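Local atomic coordinates of Trp Repressor Binding Protein (PDB entry 1RLI), a protein that probably acts as an FMN-containing oxidoreductase that draws its reducing equivalents from NADPH. Residues Phe77-Leu90 and Lys131-Phe143. Residues are numbered along the deposited sequence; the frame is centred on the assembly and turned at random.
Sequences FATPIYWFGMSGTL and KGLPLIQQFEHIF
L135 is the bump filling the hollow of the 81-86 loop: its CD1 lies 3.7 Å from M86 N, while CD2 reaches the G85 carbonyl carbon and, at 4.0 Å, I81 CG1. With CG anti to the backbone N (chi1 169°), both methyls are directed into this bend. One turn on, F139 presents its ring edge, its CZ 3.8 Å from L90 CD2 in the ring plane; T79 CG2 sits at the same edge, 4.4 Å from F139 CZ. M86, bent at chi3 (80°), curls its CE into the groove between L135, F139 and I142, its SD 5.2 Å from the F139 ring centroid, an oblique Met-aromatic contact. At the far end the F77 and F143 rings meet obliquely, planes at 39°, CE2 of F77 3.6 Å from CE1 of F143. A serine in place of F77 would probably leave this flank of F143 without its aromatic neighbour. At the opposite end F84 lies alongside the K131 aliphatic chain, F84 CE1 3.7 Å from K131 CD; K131 NZ forms a salt bridge with D126. Two waters bridge the segments: one joins backbone F84 O, K131 O and L135 N, the other M86 N and the side-chain OE1 of Q138. Q138 NE2 donates a hydrogen bond to F84 O of the second subunit. Helix 133-146 packed against parallel strand 74-80 and the loop after it belongs to the flavodoxin-like fold of FMN reductases.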
# COMPACT_ATOMS: atom_id res chain seq x y z
N PHE D 77 -14.58 0.98 13.57
CA PHE D 77 -14.45 2.34 13.04
C PHE D 77 -15.16 2.33 11.71
O PHE D 77 -14.74 1.62 10.80
CB PHE D 77 -12.97 2.67 12.87
CG PHE D 77 -12.24 2.81 14.16
CD1 PHE D 77 -12.13 4.05 14.79
CD2 PHE D 77 -11.72 1.69 14.80
CE1 PHE D 77 -11.50 4.15 16.03
CE2 PHE D 77 -11.09 1.80 16.03
CZ PHE D 77 -10.98 3.04 16.64
N ALA D 78 -16.22 3.11 11.60
CA ALA D 78 -17.00 3.16 10.37
C ALA D 78 -16.85 4.52 9.73
O ALA D 78 -17.10 5.55 10.37
CB ALA D 78 -18.47 2.86 10.67
N THR D 79 -16.49 4.55 8.45
CA THR D 79 -16.28 5.85 7.82
C THR D 79 -16.49 5.91 6.33
O THR D 79 -16.29 4.92 5.63
CB THR D 79 -14.83 6.34 8.04
OG1 THR D 79 -14.64 7.64 7.46
CG2 THR D 79 -13.84 5.36 7.33
N PRO D 80 -16.92 7.07 5.82
CA PRO D 80 -17.09 7.17 4.37
C PRO D 80 -15.66 7.43 3.89
O PRO D 80 -14.81 7.85 4.68
CB PRO D 80 -17.99 8.39 4.20
CG PRO D 80 -17.72 9.21 5.40
CD PRO D 80 -17.62 8.17 6.50
N ILE D 81 -15.39 7.16 2.63
CA ILE D 81 -14.05 7.42 2.10
C ILE D 81 -14.15 8.76 1.40
O ILE D 81 -14.85 8.91 0.40
CB ILE D 81 -13.60 6.33 1.09
CG1 ILE D 81 -13.55 4.95 1.78
CG2 ILE D 81 -12.20 6.68 0.53
CD1 ILE D 81 -13.18 3.79 0.84
N TYR D 82 -13.47 9.76 1.96
CA TYR D 82 -13.45 11.11 1.38
C TYR D 82 -12.03 11.33 0.91
O TYR D 82 -11.08 11.24 1.70
CB TYR D 82 -13.74 12.20 2.41
CG TYR D 82 -15.15 12.23 2.96
CD1 TYR D 82 -16.20 11.58 2.32
CD2 TYR D 82 -15.42 12.95 4.13
CE1 TYR D 82 -17.51 11.65 2.84
CE2 TYR D 82 -16.71 13.02 4.65
CZ TYR D 82 -17.74 12.37 4.01
OH TYR D 82 -19.00 12.44 4.56
N TRP D 83 -11.88 11.63 -0.38
CA TRP D 83 -10.56 11.86 -0.95
C TRP D 83 -9.56 10.77 -0.60
O TRP D 83 -8.41 11.05 -0.20
CB TRP D 83 -10.04 13.25 -0.53
CG TRP D 83 -10.91 14.32 -1.10
CD1 TRP D 83 -12.04 14.85 -0.53
CD2 TRP D 83 -10.84 14.86 -2.42
NE1 TRP D 83 -12.69 15.67 -1.43
CE2 TRP D 83 -11.98 15.70 -2.60
CE3 TRP D 83 -9.94 14.70 -3.49
CZ2 TRP D 83 -12.23 16.38 -3.80
CZ3 TRP D 83 -10.20 15.39 -4.69
CH2 TRP D 83 -11.33 16.21 -4.83
N PHE D 84 -10.02 9.53 -0.76
CA PHE D 84 -9.20 8.33 -0.54
C PHE D 84 -8.68 8.17 0.88
O PHE D 84 -7.73 7.42 1.14
CB PHE D 84 -8.06 8.33 -1.57
CG PHE D 84 -8.56 8.48 -2.98
CD1 PHE D 84 -9.17 7.41 -3.63
CD2 PHE D 84 -8.56 9.73 -3.59
CE1 PHE D 84 -9.78 7.59 -4.88
CE2 PHE D 84 -9.17 9.92 -4.81
CZ PHE D 84 -9.78 8.84 -5.46
N GLY D 85 -9.34 8.86 1.80
CA GLY D 85 -8.96 8.76 3.20
C GLY D 85 -10.21 8.65 4.05
O GLY D 85 -11.29 8.47 3.53
N MET D 86 -10.06 8.75 5.37
CA MET D 86 -11.23 8.66 6.23
C MET D 86 -11.96 10.01 6.24
O MET D 86 -11.55 10.96 5.58
CB MET D 86 -10.81 8.26 7.64
CG MET D 86 -9.89 9.26 8.33
SD MET D 86 -9.25 8.63 9.91
CE MET D 86 -7.89 7.55 9.27
N SER D 87 -13.04 10.10 7.01
CA SER D 87 -13.78 11.35 7.06
C SER D 87 -13.04 12.42 7.87
O SER D 87 -12.11 12.12 8.61
CB SER D 87 -15.16 11.10 7.69
OG SER D 87 -15.07 10.86 9.08
N GLY D 88 -13.44 13.68 7.71
CA GLY D 88 -12.81 14.74 8.48
C GLY D 88 -13.05 14.50 9.97
O GLY D 88 -12.14 14.70 10.78
N THR D 89 -14.25 14.07 10.34
CA THR D 89 -14.51 13.84 11.76
C THR D 89 -13.67 12.71 12.34
O THR D 89 -13.15 12.84 13.44
CB THR D 89 -16.00 13.53 12.03
OG1 THR D 89 -16.43 12.43 11.23
CG2 THR D 89 -16.85 14.76 11.72
N LEU D 90 -13.52 11.60 11.62
CA LEU D 90 -12.73 10.50 12.17
C LEU D 90 -11.25 10.85 12.21
O LEU D 90 -10.53 10.43 13.14
CB LEU D 90 -12.94 9.19 11.38
CG LEU D 90 -12.26 7.94 11.98
CD1 LEU D 90 -12.73 7.72 13.44
CD2 LEU D 90 -12.58 6.70 11.15
N LYS D 131 -9.09 1.48 -4.72
CA LYS D 131 -8.66 2.81 -4.31
C LYS D 131 -8.74 3.07 -2.81
O LYS D 131 -8.19 4.07 -2.33
CB LYS D 131 -9.44 3.86 -5.10
CG LYS D 131 -9.23 3.71 -6.61
CD LYS D 131 -9.85 4.84 -7.42
CE LYS D 131 -9.56 4.64 -8.91
NZ LYS D 131 -10.35 5.58 -9.77
N GLY D 132 -9.40 2.18 -2.08
CA GLY D 132 -9.51 2.32 -0.64
C GLY D 132 -8.45 1.52 0.10
O GLY D 132 -8.40 1.55 1.34
N LEU D 133 -7.59 0.81 -0.63
CA LEU D 133 -6.56 0.01 0.06
C LEU D 133 -5.54 0.86 0.82
O LEU D 133 -5.14 0.48 1.91
CB LEU D 133 -5.88 -0.95 -0.93
CG LEU D 133 -6.86 -1.98 -1.54
CD1 LEU D 133 -6.12 -2.97 -2.42
CD2 LEU D 133 -7.60 -2.71 -0.43
N PRO D 134 -5.10 2.00 0.26
CA PRO D 134 -4.13 2.79 1.05
C PRO D 134 -4.74 3.16 2.41
O PRO D 134 -4.04 3.16 3.43
CB PRO D 134 -3.90 4.02 0.18
CG PRO D 134 -3.93 3.42 -1.20
CD PRO D 134 -5.15 2.49 -1.13
N LEU D 135 -6.03 3.47 2.42
CA LEU D 135 -6.67 3.83 3.70
C LEU D 135 -6.64 2.64 4.68
O LEU D 135 -6.39 2.80 5.87
CB LEU D 135 -8.13 4.29 3.47
CG LEU D 135 -8.98 4.43 4.74
CD1 LEU D 135 -8.34 5.45 5.72
CD2 LEU D 135 -10.41 4.90 4.33
N ILE D 136 -6.92 1.45 4.18
CA ILE D 136 -6.89 0.29 5.05
C ILE D 136 -5.47 0.10 5.58
O ILE D 136 -5.29 -0.24 6.74
CB ILE D 136 -7.38 -0.99 4.31
CG1 ILE D 136 -8.84 -0.79 3.87
CG2 ILE D 136 -7.28 -2.23 5.22
CD1 ILE D 136 -9.81 -0.51 5.05
N GLN D 137 -4.47 0.33 4.74
CA GLN D 137 -3.08 0.18 5.19
C GLN D 137 -2.71 1.27 6.19
O GLN D 137 -1.88 1.06 7.08
CB GLN D 137 -2.13 0.18 4.00
CG GLN D 137 -2.36 -1.00 3.07
CD GLN D 137 -1.45 -0.97 1.85
OE1 GLN D 137 -1.60 -0.11 0.98
NE2 GLN D 137 -0.50 -1.88 1.80
N GLN D 138 -3.34 2.43 6.07
CA GLN D 138 -3.09 3.51 7.00
C GLN D 138 -3.68 3.05 8.34
O GLN D 138 -3.03 3.18 9.38
CB GLN D 138 -3.80 4.77 6.49
CG GLN D 138 -3.50 6.04 7.26
CD GLN D 138 -4.12 7.24 6.54
OE1 GLN D 138 -5.35 7.37 6.48
NE2 GLN D 138 -3.28 8.09 5.95
N PHE D 139 -4.89 2.49 8.32
CA PHE D 139 -5.50 2.01 9.58
C PHE D 139 -4.62 0.94 10.20
O PHE D 139 -4.47 0.89 11.43
CB PHE D 139 -6.91 1.44 9.34
CG PHE D 139 -8.00 2.47 9.36
CD1 PHE D 139 -8.26 3.21 10.51
CD2 PHE D 139 -8.79 2.70 8.22
CE1 PHE D 139 -9.28 4.17 10.55
CE2 PHE D 139 -9.83 3.67 8.25
CZ PHE D 139 -10.07 4.40 9.42
N GLU D 140 -4.02 0.09 9.36
CA GLU D 140 -3.12 -0.96 9.83
C GLU D 140 -2.00 -0.33 10.66
O GLU D 140 -1.69 -0.83 11.76
CB GLU D 140 -2.54 -1.74 8.63
CG GLU D 140 -1.45 -2.78 8.97
CD GLU D 140 -0.84 -3.44 7.72
OE1 GLU D 140 -0.90 -2.86 6.60
OE2 GLU D 140 -0.27 -4.55 7.85
N HIS D 141 -1.38 0.74 10.15
CA HIS D 141 -0.28 1.38 10.89
C HIS D 141 -0.79 2.03 12.17
O HIS D 141 -0.13 1.97 13.20
CB HIS D 141 0.42 2.46 10.05
CG HIS D 141 1.24 1.91 8.92
ND1 HIS D 141 2.13 0.86 9.07
CD2 HIS D 141 1.33 2.28 7.62
CE1 HIS D 141 2.73 0.61 7.92
NE2 HIS D 141 2.25 1.45 7.02
N ILE D 142 -1.96 2.66 12.10
CA ILE D 142 -2.54 3.30 13.28
C ILE D 142 -2.77 2.25 14.39
O ILE D 142 -2.32 2.42 15.54
CB ILE D 142 -3.90 3.97 12.92
CG1 ILE D 142 -3.63 5.16 12.00
CG2 ILE D 142 -4.65 4.39 14.20
CD1 ILE D 142 -4.94 5.78 11.42
N PHE D 143 -3.46 1.17 14.06
CA PHE D 143 -3.72 0.16 15.08
C PHE D 143 -2.45 -0.49 15.60
O PHE D 143 -2.31 -0.70 16.82
CB PHE D 143 -4.70 -0.90 14.54
CG PHE D 143 -6.03 -0.33 14.11
CD1 PHE D 143 -6.62 0.69 14.84
CD2 PHE D 143 -6.68 -0.82 12.99
CE1 PHE D 143 -7.85 1.23 14.46
CE2 PHE D 143 -7.92 -0.28 12.60
CZ PHE D 143 -8.50 0.74 13.33
O HOH W 1 -7.28 4.81 0.06
O HOH W 2 -7.16 9.22 5.99